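Local coordinates for signal recognition 54 kDa protein (Pyrococcus furiosus, PDB 3DM5) that is the 54 kDa protein of the signal recognition particle, with a helical bundle, a P-loop NTPase-type domain that holds guanosine-5'-diphosphate, and a signal peptide binding domain, at residues L218-T223 / N230-F235; I244-L249 / G256-A261. All coordinates share one frame; numbering follows the deposited sequence.

Strand 215-221, in the parallel part of the sheet of a P-loop NTPase domain, comes first from the N terminus; the chain leaves its end, turns back as helix 228-237, and contact 1 closes that loop. Strand 242-247 then runs beside strand 215-221, and contact 2 closes the next loop, where helix 255-263 returns over the sheet. The two contacts follow in series, neither nesting nor crossing, with centres about 8 Å apart. Backbone bonds of Ile-220 with Ile-245 and Thr-247 tie the strands together, and the two helices pack on these neighbouring strands of one sheet. The second loop also reaches the bound guanosine-5'-diphosphate.

Contact 1 (L218-T223 / N230-F235); sequences LVIDGT and NQALAF. With SO4 (sulfate ion), chain N.
Leu-218 and Phe-235 give a clear case of how a strand side chain and a helix aromatic can fit together. The CB of Leu-218 stands almost exactly over the ring centre of Phe-235, 3.5 Å from the centroid and only 4° off the ring normal, which makes a face-on CH-pi contact. The two side chains slide past each other in opposite directions: while the ring points to the strand and lies against CB, the leucine points to the helix. With CG of Leu-218 anti to the backbone N (chi1 173°), the CD2 branch extends to the root of the ring and rests 3.6 Å from CB of Phe-235. CD2 of Leu-218 also lies 3.8 Å from the backbone O of Gln-231, one turn earlier in the helix.

Two residues further along the strand, Ile-220 supplies both of its arms. CD1 of Ile-220 faces the CB methyl of Ala-232 at 4.2 Å. CG2 of Ile-220 passes 3.9 Å from OE1 of Gln-231, whose extended chain crosses it at a slant. Ile-244 of the adjoining strand touches Leu-218, Ile-220 and Phe-235, and Val-262 of helix 255-263 touches both Ile-220 and Ala-232, which extends the apolar layer to the neighbouring strand and helix.

Hydrogen bonds lie at the margins. At the end of the strand, OD1 of Asp-221 accepts the backbone N of Thr-223 at 2.7 Å, which makes an Asx turn, and the same oxygen takes a second bond from OG1 of Thr-223. Asn-230 ND2 makes a weak bond to a sulfate ion also held by Arg-33 of the second subunit.

Strand 218-221 and helix 230-235 run nearly antiparallel, at 170°, the first half of a beta-alpha-beta crossover in a P-loop NTPase fold.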
loop_
_atom_site.group_PDB
_atom_site.type_symbol
_atom_site.label_atom_id
_atom_site.label_comp_id
_atom_site.label_asym_id
_atom_site.label_seq_id
_atom_site.Cartn_x
_atom_site.Cartn_y
_atom_site.Cartn_z
ATOM N N LEU A 218 8.865 -12.298 -31.913
ATOM C CA LEU A 218 8.982 -10.933 -31.421
ATOM C C LEU A 218 8.965 -10.960 -29.890
ATOM O O LEU A 218 8.101 -11.591 -29.270
ATOM C CB LEU A 218 7.837 -10.072 -31.952
ATOM C CG LEU A 218 7.818 -8.671 -31.324
ATOM C CD1 LEU A 218 9.152 -7.958 -31.607
ATOM C CD2 LEU A 218 6.609 -7.853 -31.778
ATOM N N VAL A 219 9.946 -10.300 -29.297
ATOM C CA VAL A 219 10.109 -10.250 -27.849
ATOM C C VAL A 219 9.580 -8.911 -27.345
ATOM O O VAL A 219 10.094 -7.867 -27.694
ATOM C CB VAL A 219 11.587 -10.438 -27.481
ATOM C CG1 VAL A 219 11.799 -10.238 -25.996
ATOM C CG2 VAL A 219 12.045 -11.823 -27.910
ATOM N N ILE A 220 8.502 -8.950 -26.573
ATOM C CA ILE A 220 7.867 -7.735 -26.068
ATOM C C ILE A 220 8.062 -7.602 -24.563
ATOM O O ILE A 220 7.822 -8.547 -23.803
ATOM C CB ILE A 220 6.343 -7.721 -26.334
ATOM C CG1 ILE A 220 6.042 -7.971 -27.806
ATOM C CG2 ILE A 220 5.731 -6.396 -25.913
ATOM C CD1 ILE A 220 4.580 -7.819 -28.131
ATOM N N ASP A 221 8.485 -6.415 -24.150
ATOM C CA ASP A 221 8.624 -6.056 -22.745
ATOM C C ASP A 221 7.234 -5.855 -22.149
ATOM O O ASP A 221 6.504 -4.942 -22.522
ATOM C CB ASP A 221 9.474 -4.791 -22.658
ATOM C CG ASP A 221 9.573 -4.228 -21.262
ATOM O OD1 ASP A 221 8.716 -4.555 -20.406
ATOM O OD2 ASP A 221 10.515 -3.435 -21.037
ATOM N N GLY A 222 6.864 -6.731 -21.224
ATOM C CA GLY A 222 5.516 -6.732 -20.694
ATOM C C GLY A 222 5.210 -5.601 -19.726
ATOM O O GLY A 222 4.087 -5.454 -19.295
ATOM N N THR A 223 6.201 -4.797 -19.383
ATOM C CA THR A 223 5.950 -3.689 -18.481
ATOM C C THR A 223 5.344 -2.526 -19.229
ATOM O O THR A 223 4.996 -1.516 -18.621
ATOM C CB THR A 223 7.222 -3.205 -17.776
ATOM O OG1 THR A 223 8.085 -2.592 -18.740
ATOM C CG2 THR A 223 7.935 -4.368 -17.065
ATOM N N ASN A 230 -0.449 -2.755 -30.330
ATOM C CA ASN A 230 -0.030 -2.233 -31.624
ATOM C C ASN A 230 1.297 -2.787 -32.116
ATOM O O ASN A 230 1.467 -2.981 -33.317
ATOM C CB ASN A 230 -0.043 -0.700 -31.635
ATOM C CG ASN A 230 -1.442 -0.144 -31.835
ATOM O OD1 ASN A 230 -2.224 -0.677 -32.622
ATOM N ND2 ASN A 230 -1.766 0.922 -31.119
ATOM N N GLN A 231 2.215 -3.056 -31.190
ATOM C CA GLN A 231 3.488 -3.680 -31.530
ATOM C C GLN A 231 3.270 -5.101 -32.014
ATOM O O GLN A 231 3.844 -5.490 -33.018
ATOM C CB GLN A 231 4.452 -3.689 -30.338
ATOM C CG GLN A 231 4.704 -2.321 -29.753
ATOM C CD GLN A 231 5.787 -2.340 -28.715
ATOM O OE1 GLN A 231 6.273 -3.405 -28.324
ATOM N NE2 GLN A 231 6.179 -1.160 -28.254
ATOM N N ALA A 232 2.435 -5.869 -31.316
ATOM C CA ALA A 232 2.145 -7.247 -31.717
ATOM C C ALA A 232 1.432 -7.262 -33.061
ATOM O O ALA A 232 1.726 -8.083 -33.937
ATOM C CB ALA A 232 1.294 -7.948 -30.670
ATOM N N LEU A 233 0.489 -6.343 -33.211
ATOM C CA LEU A 233 -0.340 -6.283 -34.397
ATOM C C LEU A 233 0.480 -5.962 -35.643
ATOM O O LEU A 233 0.318 -6.626 -36.674
ATOM C CB LEU A 233 -1.445 -5.245 -34.226
ATOM C CG LEU A 233 -2.836 -5.674 -34.707
ATOM C CD1 LEU A 233 -3.631 -4.491 -35.202
ATOM C CD2 LEU A 233 -2.746 -6.718 -35.786
ATOM N N ALA A 234 1.333 -4.937 -35.562
ATOM C CA ALA A 234 2.146 -4.561 -36.723
ATOM C C ALA A 234 3.023 -5.737 -37.135
ATOM O O ALA A 234 3.090 -6.094 -38.305
ATOM C CB ALA A 234 2.985 -3.317 -36.457
ATOM N N PHE A 235 3.686 -6.341 -36.158
ATOM C CA PHE A 235 4.486 -7.531 -36.377
ATOM C C PHE A 235 3.684 -8.667 -37.029
ATOM O O PHE A 235 4.075 -9.188 -38.071
ATOM C CB PHE A 235 5.071 -7.982 -35.034
ATOM C CG PHE A 235 5.804 -9.295 -35.086
ATOM C CD1 PHE A 235 7.112 -9.360 -35.542
ATOM C CD2 PHE A 235 5.191 -10.457 -34.642
ATOM C CE1 PHE A 235 7.789 -10.568 -35.572
ATOM C CE2 PHE A 235 5.850 -11.659 -34.667
ATOM C CZ PHE A 235 7.149 -11.724 -35.133
HETATM S S SO4 N . -0.796 2.657 -28.001
HETATM O O1 SO4 N . -1.064 1.230 -27.792
HETATM O O2 SO4 N . 0.225 2.801 -29.040
HETATM O O3 SO4 N . -2.047 3.319 -28.375
HETATM O O4 SO4 N . -0.271 3.290 -26.794
#

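Contact 2 (I244-L249 / G256-A261); sequences IIVTKL and GGALSA. With GDP (guanosine-5'-diphosphate), chain J.
Val-246 and Leu-249 meet Leu-259 in the next beta-alpha-beta unit of the P-loop NTPase fold, just where the strand runs into a Thr-Lys-Leu-Asp sequence that matches the TKxD guanine-recognition motif of this family.

Apolar contacts carry the strand-helix interface. Leu-259 CD2 approaches Val-246 CB at 4.0 Å, and the CD1 methyls of Leu-249 and Leu-259 lie 3.7 Å apart, so Leu-259 bridges the end of the strand and the loop beyond it. Ala-258 CB adds a looser touch on Val-246 CG1, while Ile-272 of the neighbouring strand lies against both leucines.

Hydrogen bonds serve the ends. In the helix, Gly-256 O accepts both the backbone N and the OG of Ser-260, the latter at 2.9 Å and tilted from the carbonyl plane. On the opposite side of the strand from the leucines, Thr-247 OG1 is bonded to Ser-111 O.

Ligand contacts gather on Lys-248. Its extended chain passes over one face of the guanine, and NZ is bonded to Gly-110 O. Asp-250 OD2 also bonds the nucleotide, and the backbone N of Lys-248 donates to GDP O6 at 3.0 Å.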
loop_
_atom_site.group_PDB
_atom_site.type_symbol
_atom_site.label_atom_id
_atom_site.label_comp_id
_atom_site.label_asym_id
_atom_site.label_seq_id
_atom_site.Cartn_x
_atom_site.Cartn_y
_atom_site.Cartn_z
ATOM N N ILE A 244 5.163 -14.719 -30.248
ATOM C CA ILE A 244 5.553 -13.685 -29.296
ATOM C C ILE A 244 6.083 -14.296 -28.016
ATOM O O ILE A 244 5.534 -15.285 -27.514
ATOM C CB ILE A 244 4.308 -12.815 -28.922
ATOM C CG1 ILE A 244 3.516 -12.417 -30.169
ATOM C CG2 ILE A 244 4.701 -11.595 -28.087
ATOM C CD1 ILE A 244 4.139 -11.298 -30.917
ATOM N N ILE A 245 7.156 -13.719 -27.493
ATOM C CA ILE A 245 7.525 -13.954 -26.115
ATOM C C ILE A 245 7.374 -12.641 -25.366
ATOM O O ILE A 245 7.835 -11.594 -25.823
ATOM C CB ILE A 245 8.953 -14.472 -25.964
ATOM C CG1 ILE A 245 9.036 -15.903 -26.499
ATOM C CG2 ILE A 245 9.384 -14.425 -24.483
ATOM C CD1 ILE A 245 10.468 -16.397 -26.729
ATOM N N VAL A 246 6.697 -12.698 -24.232
ATOM C CA VAL A 246 6.485 -11.519 -23.408
ATOM C C VAL A 246 7.391 -11.591 -22.191
ATOM O O VAL A 246 7.344 -12.574 -21.437
ATOM C CB VAL A 246 5.019 -11.428 -22.975
ATOM C CG1 VAL A 246 4.809 -10.229 -22.086
ATOM C CG2 VAL A 246 4.143 -11.346 -24.210
ATOM N N THR A 247 8.241 -10.583 -22.006
ATOM C CA THR A 247 9.231 -10.641 -20.928
ATOM C C THR A 247 8.823 -9.799 -19.719
ATOM O O THR A 247 7.875 -9.011 -19.797
ATOM C CB THR A 247 10.602 -10.131 -21.373
ATOM O OG1 THR A 247 10.459 -8.795 -21.865
ATOM C CG2 THR A 247 11.190 -11.024 -22.435
ATOM N N LYS A 248 9.564 -9.974 -18.620
ATOM C CA LYS A 248 9.462 -9.113 -17.458
ATOM C C LYS A 248 8.050 -9.129 -16.878
ATOM O O LYS A 248 7.526 -8.080 -16.489
ATOM C CB LYS A 248 9.865 -7.685 -17.830
ATOM C CG LYS A 248 11.242 -7.597 -18.426
ATOM C CD LYS A 248 11.600 -6.175 -18.827
ATOM C CE LYS A 248 13.052 -6.088 -19.327
ATOM N NZ LYS A 248 13.405 -4.709 -19.831
ATOM N N LEU A 249 7.423 -10.305 -16.844
ATOM C CA LEU A 249 6.115 -10.406 -16.227
ATOM C C LEU A 249 6.248 -10.413 -14.690
ATOM O O LEU A 249 5.309 -10.078 -13.952
ATOM C CB LEU A 249 5.346 -11.635 -16.739
ATOM C CG LEU A 249 4.761 -11.585 -18.163
ATOM C CD1 LEU A 249 3.682 -12.608 -18.283
ATOM C CD2 LEU A 249 4.196 -10.239 -18.499
ATOM N N GLY A 256 -0.295 -8.084 -17.071
ATOM C CA GLY A 256 -1.625 -8.536 -17.415
ATOM C C GLY A 256 -2.129 -7.815 -18.647
ATOM O O GLY A 256 -2.661 -8.431 -19.574
ATOM N N GLY A 257 -1.950 -6.497 -18.652
ATOM C CA GLY A 257 -2.320 -5.675 -19.785
ATOM C C GLY A 257 -1.594 -6.050 -21.068
ATOM O O GLY A 257 -2.165 -5.925 -22.146
ATOM N N ALA A 258 -0.340 -6.495 -20.957
ATOM C CA ALA A 258 0.439 -6.934 -22.119
ATOM C C ALA A 258 -0.070 -8.262 -22.694
ATOM O O ALA A 258 -0.277 -8.372 -23.898
ATOM C CB ALA A 258 1.942 -7.042 -21.761
ATOM N N LEU A 259 -0.265 -9.265 -21.832
ATOM C CA LEU A 259 -0.746 -10.571 -22.279
ATOM C C LEU A 259 -2.102 -10.438 -22.932
ATOM O O LEU A 259 -2.308 -10.943 -24.028
ATOM C CB LEU A 259 -0.826 -11.585 -21.140
ATOM C CG LEU A 259 0.462 -11.934 -20.385
ATOM C CD1 LEU A 259 0.125 -12.876 -19.251
ATOM C CD2 LEU A 259 1.516 -12.534 -21.310
ATOM N N SER A 260 -3.027 -9.758 -22.257
ATOM C CA SER A 260 -4.371 -9.599 -22.783
ATOM C C SER A 260 -4.328 -8.825 -24.104
ATOM O O SER A 260 -5.094 -9.087 -25.041
ATOM C CB SER A 260 -5.257 -8.898 -21.755
ATOM O OG SER A 260 -4.716 -7.637 -21.414
ATOM N N ALA A 261 -3.400 -7.885 -24.178
ATOM C CA ALA A 261 -3.238 -7.052 -25.367
ATOM C C ALA A 261 -2.750 -7.857 -26.583
ATOM O O ALA A 261 -3.317 -7.772 -27.666
ATOM C CB ALA A 261 -2.294 -5.908 -25.071
HETATM P PB GDP J . 18.074 -6.130 -24.844
HETATM O O1B GDP J . 16.608 -6.031 -24.595
HETATM O O2B GDP J . 18.562 -4.795 -25.353
HETATM O O3B GDP J . 18.344 -7.230 -25.841
HETATM O O3A GDP J . 18.905 -6.315 -23.474
HETATM P PA GDP J . 18.696 -7.431 -22.338
HETATM O O1A GDP J . 19.861 -7.457 -21.394
HETATM O O2A GDP J . 18.465 -8.800 -22.911
HETATM O "O5'" GDP J . 17.424 -6.857 -21.541
HETATM C "C5'" GDP J . 17.603 -5.618 -20.865
HETATM C "C4'" GDP J . 17.294 -5.758 -19.372
HETATM O "O4'" GDP J . 16.049 -6.442 -19.096
HETATM C "C3'" GDP J . 18.389 -6.529 -18.655
HETATM O "O3'" GDP J . 18.649 -5.789 -17.458
HETATM C "C2'" GDP J . 17.763 -7.880 -18.363
HETATM O "O2'" GDP J . 18.210 -8.437 -17.149
HETATM C "C1'" GDP J . 16.307 -7.526 -18.187
HETATM N N9 GDP J . 15.378 -8.634 -18.460
HETATM C C8 GDP J . 15.216 -9.344 -19.589
HETATM N N7 GDP J . 14.213 -10.253 -19.441
HETATM C C5 GDP J . 13.716 -10.105 -18.198
HETATM C C6 GDP J . 12.653 -10.721 -17.361
HETATM O O6 GDP J . 11.911 -11.637 -17.789
HETATM N N1 GDP J . 12.504 -10.261 -16.112
HETATM C C2 GDP J . 13.257 -9.269 -15.607
HETATM N N2 GDP J . 13.035 -8.862 -14.339
HETATM N N3 GDP J . 14.232 -8.657 -16.306
HETATM C C4 GDP J . 14.495 -9.033 -17.569
#